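Local atomic coordinates of DNA translocase coupling protein (Clostridium perfringens, PDB entry 6O1W), a protein that probably binds DNA and ATP and drives DNA translocation during conjugative plasmid transfer, acting as an FtsK/SpoIIIE-type coupling protein. Residues E54-Y59 with R81-K86; K128-L133 with L266-G271; L203-E208 with G215-K220; A303-S308 with S313-K318; F327-K330 with T335-F338. One frame throughout, in Å; residues are numbered along the deposited sequence.

Interaction 1 comes first in sequence and stands alone in the small N-terminal domain, where a helix packs on a four-stranded antiparallel sheet. The other four belong to the P-loop ATPase part built on the large mixed sheet. Interaction 2 joins residues 128-133 to 266-271, and interaction 3 falls between those segments in sequence; the two touch through T270 and A269 against L203 and L206. Interactions 4 and 5 follow, their centres about 13 Å apart and linked by N314 and T335. Interactions 1 and 4, centres about 24 Å apart, both reach one glucose, which thus sits where the N-terminal domain meets the ATPase part. Interaction 3 is farthest from interaction 1, about 61 Å between centres.

Interaction 1 of 5, residues E54-Y59 with R81-K86; sequences ETWKSY and RIVIIK. With BGC (beta-D-glucopyranose), chain D.
The indole of W56 lies against V83, whose CG2 methyl sits over the centre of the six-membered ring, 3.5 Å from its centroid and only 14° off the ring normal, a well-formed CH-pi contact. The second methyl, CG1, covers the pyrrole part, 3.8 Å from W56 NE1, so the two branches of the valine lie side by side over one face of the indole. I85, two residues along the strand, adds its CD1 at 3.9 Å from W56 CZ3, and its side chain meets the indole at about a right angle.

The chi1 of W56, -78°, sets CG anti to the carbonyl carbon and sends the ring from helix 53-58 toward strand 82-89. Around this pair, F21 meets the indole edge-to-face and F47 of the adjoining strand 43-48 also packs on it, while W56 NE1 makes weak hydrogen bonds to I51 O and S49 OG. On the strand side, V83 and I85 are held by backbone bonds to F47 and I45. At the far end of the segment K86 reaches a bound glucose, its CE 3.5 Å from O1.

No hydrogen bond crosses between the two segments; helix and sheet are joined here by dispersion and CH-pi attraction in a buried apolar layer.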
# COMPACT_ATOMS: atom_id res chain seq x y z
N GLU A 54 6.72 -4.77 -33.93
CA GLU A 54 5.38 -4.38 -34.36
C GLU A 54 4.55 -5.61 -34.74
O GLU A 54 3.35 -5.63 -34.47
CB GLU A 54 5.38 -3.28 -35.44
CG GLU A 54 6.58 -3.27 -36.38
CD GLU A 54 7.85 -2.63 -35.85
OE1 GLU A 54 7.81 -1.42 -35.50
OE2 GLU A 54 8.88 -3.33 -35.80
N THR A 55 5.21 -6.66 -35.28
CA THR A 55 4.53 -7.93 -35.56
C THR A 55 4.20 -8.67 -34.22
O THR A 55 3.06 -9.09 -34.04
CB THR A 55 5.29 -8.75 -36.58
OG1 THR A 55 5.36 -7.98 -37.77
CG2 THR A 55 4.59 -10.09 -36.88
N TRP A 56 5.16 -8.72 -33.25
CA TRP A 56 4.90 -9.30 -31.92
C TRP A 56 3.70 -8.57 -31.29
O TRP A 56 2.85 -9.22 -30.67
CB TRP A 56 6.12 -9.13 -30.97
CG TRP A 56 7.25 -10.10 -31.20
CD1 TRP A 56 8.26 -9.98 -32.10
CD2 TRP A 56 7.50 -11.31 -30.47
NE1 TRP A 56 9.14 -11.03 -31.97
CE2 TRP A 56 8.69 -11.88 -31.00
CE3 TRP A 56 6.80 -12.02 -29.47
CZ2 TRP A 56 9.22 -13.08 -30.52
CZ3 TRP A 56 7.31 -13.23 -29.02
CH2 TRP A 56 8.51 -13.75 -29.55
N LYS A 57 3.65 -7.23 -31.45
CA LYS A 57 2.56 -6.43 -30.85
C LYS A 57 1.21 -6.75 -31.47
O LYS A 57 0.22 -6.86 -30.75
CB LYS A 57 2.90 -4.94 -30.87
CG LYS A 57 3.97 -4.62 -29.80
CD LYS A 57 4.32 -3.15 -29.68
CE LYS A 57 5.33 -2.96 -28.58
NZ LYS A 57 5.56 -1.54 -28.25
N SER A 58 1.19 -7.01 -32.79
CA SER A 58 -0.03 -7.42 -33.49
C SER A 58 -0.49 -8.80 -33.01
O SER A 58 -1.69 -9.12 -33.04
CB SER A 58 0.23 -7.47 -34.99
OG SER A 58 0.26 -6.13 -35.46
N TYR A 59 0.47 -9.63 -32.56
CA TYR A 59 0.16 -10.96 -32.11
C TYR A 59 -0.17 -11.06 -30.66
O TYR A 59 -0.45 -12.17 -30.24
CB TYR A 59 1.30 -11.92 -32.47
CG TYR A 59 1.11 -12.57 -33.82
CD1 TYR A 59 1.43 -11.89 -34.99
CD2 TYR A 59 0.63 -13.87 -33.92
CE1 TYR A 59 1.31 -12.50 -36.24
CE2 TYR A 59 0.44 -14.47 -35.17
CZ TYR A 59 0.79 -13.79 -36.32
OH TYR A 59 0.66 -14.40 -37.54
N ARG A 81 16.79 -8.06 -32.57
CA ARG A 81 16.59 -9.51 -32.51
C ARG A 81 16.02 -9.96 -31.15
O ARG A 81 15.66 -11.12 -31.00
CB ARG A 81 17.91 -10.25 -32.74
CG ARG A 81 18.34 -10.35 -34.19
CD ARG A 81 19.56 -11.24 -34.31
NE ARG A 81 19.19 -12.65 -34.42
CZ ARG A 81 19.07 -13.31 -35.57
NH1 ARG A 81 19.32 -12.69 -36.72
NH2 ARG A 81 18.71 -14.58 -35.57
N ILE A 82 15.98 -9.06 -30.16
CA ILE A 82 15.55 -9.38 -28.79
C ILE A 82 14.25 -8.71 -28.41
O ILE A 82 14.13 -7.48 -28.51
CB ILE A 82 16.70 -9.07 -27.75
CG1 ILE A 82 18.04 -9.83 -28.06
CG2 ILE A 82 16.26 -9.28 -26.29
CD1 ILE A 82 18.08 -11.37 -27.84
N VAL A 83 13.29 -9.51 -27.93
CA VAL A 83 12.03 -8.99 -27.37
C VAL A 83 11.92 -9.45 -25.93
O VAL A 83 12.37 -10.55 -25.59
CB VAL A 83 10.73 -9.23 -28.18
CG1 VAL A 83 10.85 -8.67 -29.59
CG2 VAL A 83 10.32 -10.70 -28.19
N ILE A 84 11.38 -8.60 -25.10
CA ILE A 84 11.22 -8.82 -23.67
C ILE A 84 9.75 -8.64 -23.38
O ILE A 84 9.20 -7.56 -23.66
CB ILE A 84 12.08 -7.83 -22.84
CG1 ILE A 84 13.59 -7.97 -23.18
CG2 ILE A 84 11.78 -7.97 -21.33
CD1 ILE A 84 14.54 -6.90 -22.61
N ILE A 85 9.11 -9.68 -22.85
CA ILE A 85 7.68 -9.66 -22.53
C ILE A 85 7.55 -9.66 -21.01
O ILE A 85 8.20 -10.48 -20.34
CB ILE A 85 6.97 -10.90 -23.14
CG1 ILE A 85 7.22 -11.02 -24.67
CG2 ILE A 85 5.45 -10.93 -22.80
CD1 ILE A 85 6.80 -12.35 -25.27
N LYS A 86 6.72 -8.74 -20.47
CA LYS A 86 6.37 -8.70 -19.07
C LYS A 86 4.98 -9.31 -19.03
O LYS A 86 4.09 -8.87 -19.77
CB LYS A 86 6.41 -7.26 -18.51
CG LYS A 86 7.81 -6.59 -18.50
CD LYS A 86 8.98 -7.42 -17.86
CE LYS A 86 8.75 -7.90 -16.44
NZ LYS A 86 8.44 -6.80 -15.52
C2 BGC D . 12.02 -6.51 -13.28
C3 BGC D . 12.21 -7.09 -11.88
C4 BGC D . 11.47 -8.41 -11.74
C5 BGC D . 11.84 -9.36 -12.87
C6 BGC D . 11.03 -10.63 -12.88
C1 BGC D . 12.37 -7.55 -14.35
O1 BGC D . 12.06 -7.02 -15.59
O2 BGC D . 12.85 -5.37 -13.49
O3 BGC D . 11.72 -6.16 -10.91
O4 BGC D . 11.74 -9.01 -10.47
O5 BGC D . 11.59 -8.72 -14.13
O6 BGC D . 9.66 -10.38 -13.20

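Interaction 2 of 5, residues K128-L133 with L266-G271; sequences KSPHIL and LSRATG
Van der Waals packing comes first: P130 lays its CG over one face of the R268 guanidinium, 3.6 Å above the plane and toward its rim, with P130 CD 3.6 Å from R268 NH1. P130 CB also covers a face of the neighbouring H131 ring. The imidazole and guanidinium planes are 75° apart, and H131 CD2 comes within 3.6 Å of R268 NH2.

Among polar atoms, S267 OG lies in the plane of the imidazole at its edge, 3.1 Å from H131 NE2. The serine hydroxyl lies within hydrogen-bonding reach of L263 O and I272 O, which must share its one proton, and H131 ND1 pairs with the backbone N of L274, which fixes the ring's rotation. R268 bends at chi2 and chi3 to carry NH2 to the carbonyls of N293 and A264; H131 NE2 bonds weakly to A264 O.

The contact ties the entry to strand 132-135 to the turn between helix 247-266 and strand 272-278, its parallel neighbour in the large sheet.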
# COMPACT_ATOMS: atom_id res chain seq x y z
N LYS A 128 1.18 -6.10 15.85
CA LYS A 128 2.49 -6.61 15.40
C LYS A 128 3.24 -5.63 14.48
O LYS A 128 4.45 -5.47 14.62
CB LYS A 128 2.32 -7.97 14.71
CG LYS A 128 1.87 -9.05 15.70
CD LYS A 128 1.33 -10.30 15.03
CE LYS A 128 1.03 -11.35 16.07
NZ LYS A 128 0.32 -12.53 15.49
N SER A 129 2.51 -4.96 13.57
CA SER A 129 3.06 -4.01 12.59
C SER A 129 2.16 -2.77 12.71
O SER A 129 1.07 -2.74 12.14
CB SER A 129 3.07 -4.65 11.21
OG SER A 129 1.76 -5.05 10.86
N PRO A 130 2.54 -1.84 13.62
CA PRO A 130 1.59 -0.79 14.03
C PRO A 130 1.34 0.38 13.09
O PRO A 130 0.36 1.11 13.32
CB PRO A 130 2.18 -0.29 15.36
CG PRO A 130 3.66 -0.59 15.27
CD PRO A 130 3.76 -1.84 14.45
N HIS A 131 2.22 0.61 12.10
CA HIS A 131 2.07 1.75 11.20
C HIS A 131 2.08 1.35 9.74
O HIS A 131 2.73 0.38 9.36
CB HIS A 131 3.10 2.85 11.50
CG HIS A 131 3.22 3.14 12.97
ND1 HIS A 131 2.15 3.63 13.70
CD2 HIS A 131 4.27 2.94 13.80
CE1 HIS A 131 2.59 3.74 14.95
NE2 HIS A 131 3.85 3.33 15.06
N ILE A 132 1.33 2.10 8.93
CA ILE A 132 1.14 1.84 7.50
C ILE A 132 1.43 3.09 6.67
O ILE A 132 0.97 4.18 7.01
CB ILE A 132 -0.33 1.39 7.27
CG1 ILE A 132 -0.66 0.10 8.07
CG2 ILE A 132 -0.66 1.24 5.76
CD1 ILE A 132 -2.14 -0.33 8.12
N LEU A 133 2.14 2.90 5.58
CA LEU A 133 2.39 3.97 4.63
C LEU A 133 1.78 3.50 3.30
O LEU A 133 2.11 2.40 2.81
CB LEU A 133 3.90 4.24 4.49
CG LEU A 133 4.30 5.33 3.45
CD1 LEU A 133 4.22 6.71 4.04
CD2 LEU A 133 5.74 5.14 2.97
N LEU A 266 8.10 4.63 19.20
CA LEU A 266 7.70 4.15 20.53
C LEU A 266 6.27 3.64 20.73
O LEU A 266 5.99 3.17 21.84
CB LEU A 266 7.95 5.25 21.58
CG LEU A 266 9.40 5.76 21.78
CD1 LEU A 266 9.43 6.85 22.87
CD2 LEU A 266 10.33 4.62 22.20
N SER A 267 5.37 3.74 19.73
CA SER A 267 3.95 3.37 19.96
C SER A 267 3.53 1.93 19.56
O SER A 267 2.31 1.64 19.44
CB SER A 267 3.02 4.37 19.30
OG SER A 267 3.24 4.27 17.90
N ARG A 268 4.50 1.03 19.47
CA ARG A 268 4.32 -0.39 19.13
C ARG A 268 3.27 -1.10 20.00
O ARG A 268 2.38 -1.73 19.47
CB ARG A 268 5.67 -1.12 19.29
CG ARG A 268 6.91 -0.27 19.08
CD ARG A 268 7.59 -0.70 17.80
NE ARG A 268 7.53 0.36 16.80
CZ ARG A 268 7.36 0.16 15.50
NH1 ARG A 268 7.22 -1.06 15.01
NH2 ARG A 268 7.34 1.19 14.67
N ALA A 269 3.40 -0.98 21.33
CA ALA A 269 2.59 -1.65 22.35
C ALA A 269 1.42 -0.84 22.91
O ALA A 269 0.58 -1.40 23.61
CB ALA A 269 3.50 -2.09 23.50
N THR A 270 1.39 0.47 22.64
CA THR A 270 0.42 1.41 23.23
C THR A 270 -0.91 1.57 22.45
O THR A 270 -1.82 2.26 22.93
CB THR A 270 1.09 2.75 23.44
OG1 THR A 270 1.48 3.25 22.17
CG2 THR A 270 2.32 2.68 24.37
N GLY A 271 -1.04 0.94 21.29
CA GLY A 271 -2.29 1.02 20.55
C GLY A 271 -2.55 2.40 19.95
O GLY A 271 -3.69 2.84 19.89

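Interaction 3 of 5, residues L203-E208 with G215-K220; sequences LKLLRE and GEYNKK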
# COMPACT_ATOMS: atom_id res chain seq x y z
N LEU A 203 2.95 4.09 27.96
CA LEU A 203 4.20 3.36 28.21
C LEU A 203 4.42 3.23 29.73
O LEU A 203 4.87 2.19 30.19
CB LEU A 203 5.42 4.08 27.60
CG LEU A 203 5.62 4.03 26.10
CD1 LEU A 203 6.83 4.89 25.71
CD2 LEU A 203 5.88 2.62 25.61
N LYS A 204 4.09 4.29 30.48
CA LYS A 204 4.23 4.36 31.95
C LYS A 204 3.30 3.31 32.59
O LYS A 204 3.74 2.54 33.45
CB LYS A 204 3.87 5.80 32.40
CG LYS A 204 4.13 6.14 33.84
CD LYS A 204 3.78 7.63 34.13
CE LYS A 204 4.00 8.02 35.58
NZ LYS A 204 3.06 7.30 36.50
N LEU A 205 2.04 3.21 32.10
CA LEU A 205 1.06 2.23 32.57
C LEU A 205 1.51 0.78 32.30
O LEU A 205 1.39 -0.07 33.18
CB LEU A 205 -0.32 2.49 31.96
CG LEU A 205 -1.06 3.76 32.46
CD1 LEU A 205 -2.31 4.03 31.60
CD2 LEU A 205 -1.45 3.64 33.96
N LEU A 206 2.13 0.53 31.13
CA LEU A 206 2.68 -0.78 30.76
C LEU A 206 3.84 -1.18 31.64
O LEU A 206 3.85 -2.31 32.13
CB LEU A 206 3.06 -0.83 29.27
CG LEU A 206 1.92 -0.55 28.29
CD1 LEU A 206 2.40 -0.61 26.85
CD2 LEU A 206 0.76 -1.52 28.49
N ARG A 207 4.81 -0.27 31.90
CA ARG A 207 5.96 -0.60 32.77
C ARG A 207 5.48 -0.90 34.18
O ARG A 207 5.83 -1.93 34.75
CB ARG A 207 6.99 0.54 32.85
CG ARG A 207 7.74 0.80 31.54
CD ARG A 207 8.94 1.72 31.73
NE ARG A 207 8.53 3.03 32.25
CZ ARG A 207 8.12 4.05 31.50
NH1 ARG A 207 8.07 3.94 30.19
NH2 ARG A 207 7.73 5.18 32.07
N GLU A 208 4.66 0.00 34.74
CA GLU A 208 4.16 -0.11 36.12
C GLU A 208 3.32 -1.36 36.40
O GLU A 208 3.39 -1.89 37.50
CB GLU A 208 3.38 1.16 36.52
CG GLU A 208 4.29 2.38 36.64
CD GLU A 208 3.62 3.74 36.58
OE1 GLU A 208 2.40 3.83 36.31
OE2 GLU A 208 4.34 4.74 36.83
N GLY A 215 -3.82 -4.20 25.67
CA GLY A 215 -4.77 -5.30 25.79
C GLY A 215 -4.58 -6.05 27.09
O GLY A 215 -5.55 -6.34 27.78
N GLU A 216 -3.30 -6.32 27.49
CA GLU A 216 -2.99 -6.99 28.75
C GLU A 216 -3.29 -6.02 29.91
O GLU A 216 -3.85 -6.44 30.92
CB GLU A 216 -1.53 -7.45 28.82
CG GLU A 216 -1.19 -8.70 28.01
CD GLU A 216 0.21 -9.26 28.23
OE1 GLU A 216 0.94 -8.76 29.12
OE2 GLU A 216 0.57 -10.22 27.51
N TYR A 217 -2.96 -4.74 29.74
CA TYR A 217 -3.26 -3.72 30.75
C TYR A 217 -4.77 -3.62 31.05
O TYR A 217 -5.16 -3.54 32.22
CB TYR A 217 -2.73 -2.33 30.34
CG TYR A 217 -3.20 -1.25 31.29
CD1 TYR A 217 -2.55 -1.03 32.51
CD2 TYR A 217 -4.31 -0.47 30.99
CE1 TYR A 217 -3.00 -0.05 33.40
CE2 TYR A 217 -4.80 0.48 31.89
CZ TYR A 217 -4.14 0.69 33.08
OH TYR A 217 -4.62 1.65 33.93
N ASN A 218 -5.61 -3.55 29.98
CA ASN A 218 -7.07 -3.43 30.08
C ASN A 218 -7.74 -4.54 30.88
O ASN A 218 -8.68 -4.26 31.61
CB ASN A 218 -7.72 -3.30 28.71
CG ASN A 218 -7.51 -1.96 28.05
OD1 ASN A 218 -7.15 -0.97 28.67
ND2 ASN A 218 -7.72 -1.91 26.76
N LYS A 219 -7.24 -5.78 30.77
CA LYS A 219 -7.73 -6.95 31.49
C LYS A 219 -7.45 -6.86 32.99
O LYS A 219 -8.11 -7.57 33.75
CB LYS A 219 -7.08 -8.23 30.96
CG LYS A 219 -7.59 -8.66 29.59
CD LYS A 219 -6.78 -9.84 29.07
CE LYS A 219 -6.91 -10.02 27.57
NZ LYS A 219 -8.21 -10.64 27.18
N LYS A 220 -6.46 -6.04 33.40
CA LYS A 220 -6.08 -5.89 34.80
C LYS A 220 -7.00 -4.94 35.58
O LYS A 220 -7.07 -5.03 36.80
CB LYS A 220 -4.60 -5.44 34.94
CG LYS A 220 -3.60 -6.53 34.56
CD LYS A 220 -2.14 -6.09 34.78
CE LYS A 220 -1.14 -7.18 34.39
NZ LYS A 220 -1.12 -7.37 32.92
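One face of the Y217 ring is covered by L205, whose CB lies 4.0 Å from Y217 CE1. The leucine's two methyls continue across the outer part of the ring: CD2 comes to 3.7 Å from Y217 OH, and CD1 lies 4.1 Å from Y217 CZ. F221 also meets this ring, the planes inclined at about 35°. With chi1 at 172°, CG of Y217 stands anti to the backbone N, which extends the ring from its helix across to the leucine. Nearer the tyrosine backbone, L206 CD2 packs against Y217 CB at 4.0 Å.

No hydrogen bond joins the two segments. The tyrosine hydroxyl, although it lies among the leucine methyls, has a polar partner in E224 OE2. On the exposed side of helix 185-209, K204 NZ makes a 2.9 Å salt bridge to E208 OE2, using the syn lone pair of the carboxylate.

The contact packs the end of the long helix 185-209 against the short helix 214-220 that follows it, and L206 also reaches A269 in the loop before strand 272-278.

Interaction 4 of 5, residues A303-S308 with S313-K318; sequences ADSKAS and SNTKAK. With BGC (beta-D-glucopyranose), chain D.
Hydrogen bonding centres on the S308 hydroxyl, which gives its proton to N314 O at 2.7 Å and accepts from A317 N at 3.1 Å, the latter nearly straight (161°). The chi1 of 176° swings OG away from the serine's own backbone N and into the turn. The donor is tilted 29° from the carbonyl plane of N314. The turn also closes on itself: N314 OD1 accepts from K316 N at 3.0 Å, an Asx turn.

Van der Waals contacts flank these bonds. A317 CB lies 3.5 Å from S308 OG, and S305 OG meets K318 CD at 3.5 Å and T315 CG2 at 3.8 Å.

The K318 chain bends at chi4, bringing NZ to T315 OG1 and above the plane of the T315 carbonyl, and hydrogen-bonds a bound glucose at O2, 3.0 Å from NZ. K316, also in this pocket, forms a salt bridge to D37 of the N-terminal domain.

D304 caps the start of helix 305-312, weakly, and the segment 313-318 folds back along that helix before the chain enters strand 326-331.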
# COMPACT_ATOMS: atom_id res chain seq x y z
N ALA A 303 6.12 4.58 -12.64
CA ALA A 303 7.02 4.24 -13.75
C ALA A 303 8.48 4.56 -13.42
O ALA A 303 9.37 3.89 -13.93
CB ALA A 303 6.60 4.96 -15.02
N ASP A 304 8.72 5.52 -12.51
CA ASP A 304 10.05 5.92 -12.06
C ASP A 304 10.60 4.97 -10.97
O ASP A 304 9.98 4.78 -9.92
CB ASP A 304 10.02 7.38 -11.57
CG ASP A 304 11.37 8.00 -11.20
OD1 ASP A 304 12.42 7.35 -11.46
OD2 ASP A 304 11.38 9.13 -10.67
N SER A 305 11.80 4.42 -11.23
CA SER A 305 12.55 3.50 -10.36
C SER A 305 12.87 4.08 -8.98
O SER A 305 12.80 3.35 -8.00
CB SER A 305 13.85 3.06 -11.04
OG SER A 305 13.67 1.83 -11.71
N LYS A 306 13.25 5.37 -8.92
CA LYS A 306 13.61 6.08 -7.68
C LYS A 306 12.41 6.17 -6.70
O LYS A 306 12.59 5.93 -5.51
CB LYS A 306 14.17 7.48 -8.01
CG LYS A 306 14.64 8.28 -6.80
CD LYS A 306 16.15 8.34 -6.68
CE LYS A 306 16.60 8.87 -5.33
NZ LYS A 306 16.39 10.33 -5.19
N ALA A 307 11.21 6.48 -7.22
CA ALA A 307 9.94 6.59 -6.48
C ALA A 307 9.59 5.26 -5.79
O ALA A 307 9.17 5.26 -4.62
CB ALA A 307 8.83 7.01 -7.44
N SER A 308 9.78 4.12 -6.52
CA SER A 308 9.56 2.77 -5.99
C SER A 308 10.60 2.46 -4.88
O SER A 308 10.22 1.85 -3.88
CB SER A 308 9.68 1.73 -7.09
OG SER A 308 9.55 0.41 -6.57
N SER A 313 12.24 0.17 -1.20
CA SER A 313 13.69 -0.12 -1.29
C SER A 313 13.96 -1.27 -2.32
O SER A 313 14.91 -2.05 -2.20
CB SER A 313 14.35 -0.32 0.07
OG SER A 313 13.87 -1.44 0.77
N ASN A 314 13.14 -1.30 -3.38
CA ASN A 314 13.24 -2.12 -4.60
C ASN A 314 12.52 -1.34 -5.73
O ASN A 314 11.86 -0.34 -5.44
CB ASN A 314 12.73 -3.56 -4.42
CG ASN A 314 11.25 -3.69 -4.18
OD1 ASN A 314 10.43 -3.17 -4.93
ND2 ASN A 314 10.86 -4.43 -3.15
N THR A 315 12.63 -1.78 -6.99
CA THR A 315 12.07 -1.08 -8.15
C THR A 315 10.79 -1.74 -8.68
O THR A 315 10.39 -1.45 -9.81
CB THR A 315 13.14 -1.06 -9.27
OG1 THR A 315 13.34 -2.41 -9.70
CG2 THR A 315 14.48 -0.43 -8.82
N LYS A 316 10.15 -2.63 -7.91
CA LYS A 316 8.98 -3.40 -8.38
C LYS A 316 7.71 -2.61 -8.68
O LYS A 316 6.86 -3.14 -9.41
CB LYS A 316 8.65 -4.56 -7.43
CG LYS A 316 9.81 -5.53 -7.21
CD LYS A 316 9.43 -6.55 -6.12
CE LYS A 316 10.61 -7.29 -5.56
NZ LYS A 316 11.28 -8.10 -6.61
N ALA A 317 7.53 -1.38 -8.14
CA ALA A 317 6.31 -0.61 -8.46
C ALA A 317 6.25 -0.22 -9.97
O ALA A 317 5.18 0.02 -10.50
CB ALA A 317 6.20 0.63 -7.58
N LYS A 318 7.39 -0.26 -10.68
CA LYS A 318 7.43 0.03 -12.12
C LYS A 318 6.87 -1.14 -12.98
O LYS A 318 6.60 -0.94 -14.16
CB LYS A 318 8.86 0.45 -12.56
CG LYS A 318 9.79 -0.73 -12.91
CD LYS A 318 11.28 -0.46 -12.71
CE LYS A 318 12.15 -1.69 -13.01
NZ LYS A 318 11.84 -2.89 -12.15
C2 BGC D . 12.02 -6.51 -13.28
C3 BGC D . 12.21 -7.09 -11.88
C4 BGC D . 11.47 -8.41 -11.74
C5 BGC D . 11.84 -9.36 -12.87
C6 BGC D . 11.03 -10.63 -12.88
C1 BGC D . 12.37 -7.55 -14.35
O1 BGC D . 12.06 -7.02 -15.59
O2 BGC D . 12.85 -5.37 -13.49
O3 BGC D . 11.72 -6.16 -10.91
O4 BGC D . 11.74 -9.01 -10.47
O5 BGC D . 11.59 -8.72 -14.13
O6 BGC D . 9.66 -10.38 -13.20

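Interaction 5 of 5, residues F327-K330 with T335-F338; sequences FLFK and TVQF. With BGC (beta-D-glucopyranose), chain C.
F338 sets its ring against the CB atoms of two phenylalanines on the partner strand, with F338 CE1 3.5 Å from F327 CB and F338 CD1 3.7 Å from F329 CB. A chi1 of 81° on F338 folds the ring back over the neighbouring strand. F329 CB also touches V336 CG2 at 4.1 Å on this side of the sheet. The reverse side carries L328 and T335, where T335 CG2 packs on L328 CB at 3.8 Å.

In the hydrogen-bonded antiparallel pairs, F327 N to F338 O is 2.8 Å and F338 N to F327 O 2.9 Å, while F329 and V336 exchange the equivalent N-to-O bonds, both 2.8 Å. At the polar margin T335 OG1 lies beside the aliphatic chain of K330 and pairs with N314 ND2, while K330 NZ reaches L312 O.

This is a two-stranded beta hairpin within the large mixed sheet. F327 approaches G141 and A340, both ATP contacts in another structure of the protein, and F329 and V336 border a bound glucose.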
# COMPACT_ATOMS: atom_id res chain seq x y z
N PHE A 327 -2.04 -2.95 -6.24
CA PHE A 327 -0.91 -2.44 -5.47
C PHE A 327 0.09 -3.50 -5.15
O PHE A 327 -0.22 -4.68 -5.28
CB PHE A 327 -1.46 -1.89 -4.11
CG PHE A 327 -2.12 -0.55 -4.17
CD1 PHE A 327 -3.45 -0.42 -4.55
CD2 PHE A 327 -1.40 0.61 -3.89
CE1 PHE A 327 -4.04 0.84 -4.67
CE2 PHE A 327 -2.00 1.87 -3.98
CZ PHE A 327 -3.30 1.98 -4.39
N LEU A 328 1.25 -3.06 -4.63
CA LEU A 328 2.26 -3.88 -3.98
C LEU A 328 2.14 -3.72 -2.45
O LEU A 328 1.99 -2.61 -1.93
CB LEU A 328 3.69 -3.54 -4.42
CG LEU A 328 4.00 -3.79 -5.90
CD1 LEU A 328 5.34 -3.27 -6.24
CD2 LEU A 328 3.93 -5.27 -6.24
N PHE A 329 2.25 -4.82 -1.75
CA PHE A 329 2.25 -4.89 -0.29
C PHE A 329 3.63 -5.37 0.12
O PHE A 329 4.08 -6.43 -0.32
CB PHE A 329 1.19 -5.89 0.22
CG PHE A 329 1.13 -6.03 1.73
CD1 PHE A 329 0.38 -5.15 2.49
CD2 PHE A 329 1.80 -7.07 2.38
CE1 PHE A 329 0.30 -5.30 3.88
CE2 PHE A 329 1.69 -7.23 3.76
CZ PHE A 329 0.96 -6.34 4.51
N LYS A 330 4.27 -4.64 1.01
CA LYS A 330 5.56 -5.02 1.58
C LYS A 330 5.51 -4.91 3.12
O LYS A 330 5.17 -3.85 3.65
CB LYS A 330 6.70 -4.19 0.97
CG LYS A 330 8.06 -4.57 1.54
CD LYS A 330 9.22 -3.95 0.83
CE LYS A 330 10.45 -4.79 1.06
NZ LYS A 330 11.65 -3.96 1.33
N THR A 335 7.65 -8.66 -1.06
CA THR A 335 6.78 -7.72 -1.78
C THR A 335 5.79 -8.54 -2.59
O THR A 335 6.20 -9.28 -3.47
CB THR A 335 7.58 -6.74 -2.68
OG1 THR A 335 8.55 -6.05 -1.91
CG2 THR A 335 6.68 -5.71 -3.38
N VAL A 336 4.49 -8.41 -2.31
CA VAL A 336 3.48 -9.18 -3.05
C VAL A 336 2.50 -8.25 -3.76
O VAL A 336 2.23 -7.15 -3.29
CB VAL A 336 2.75 -10.28 -2.20
CG1 VAL A 336 3.75 -11.19 -1.48
CG2 VAL A 336 1.77 -9.67 -1.22
N GLN A 337 1.92 -8.72 -4.86
CA GLN A 337 0.93 -7.97 -5.60
C GLN A 337 -0.46 -8.32 -5.02
O GLN A 337 -0.72 -9.47 -4.67
CB GLN A 337 1.02 -8.34 -7.12
CG GLN A 337 0.07 -7.56 -8.01
CD GLN A 337 0.17 -7.81 -9.51
OE1 GLN A 337 0.92 -8.64 -10.05
NE2 GLN A 337 -0.63 -7.09 -10.21
N PHE A 338 -1.34 -7.33 -4.90
CA PHE A 338 -2.70 -7.55 -4.43
C PHE A 338 -3.63 -6.50 -5.01
O PHE A 338 -3.16 -5.41 -5.37
CB PHE A 338 -2.79 -7.53 -2.87
CG PHE A 338 -2.85 -6.17 -2.22
CD1 PHE A 338 -1.70 -5.40 -2.06
CD2 PHE A 338 -4.06 -5.66 -1.74
CE1 PHE A 338 -1.75 -4.16 -1.42
CE2 PHE A 338 -4.11 -4.41 -1.12
CZ PHE A 338 -2.96 -3.66 -0.98
C2 BGC C . 1.07 -11.82 3.45
C3 BGC C . -0.17 -12.60 3.03
C4 BGC C . -0.88 -13.16 4.26
C5 BGC C . -1.46 -11.99 5.05
C6 BGC C . -1.74 -12.30 6.51
C1 BGC C . 0.82 -11.03 4.74
O1 BGC C . 1.49 -11.63 5.79
O2 BGC C . 1.49 -10.95 2.41
O3 BGC C . 0.19 -13.66 2.14
O4 BGC C . -1.92 -14.06 3.90
O5 BGC C . -0.59 -10.84 4.99
O6 BGC C . -0.58 -12.36 7.33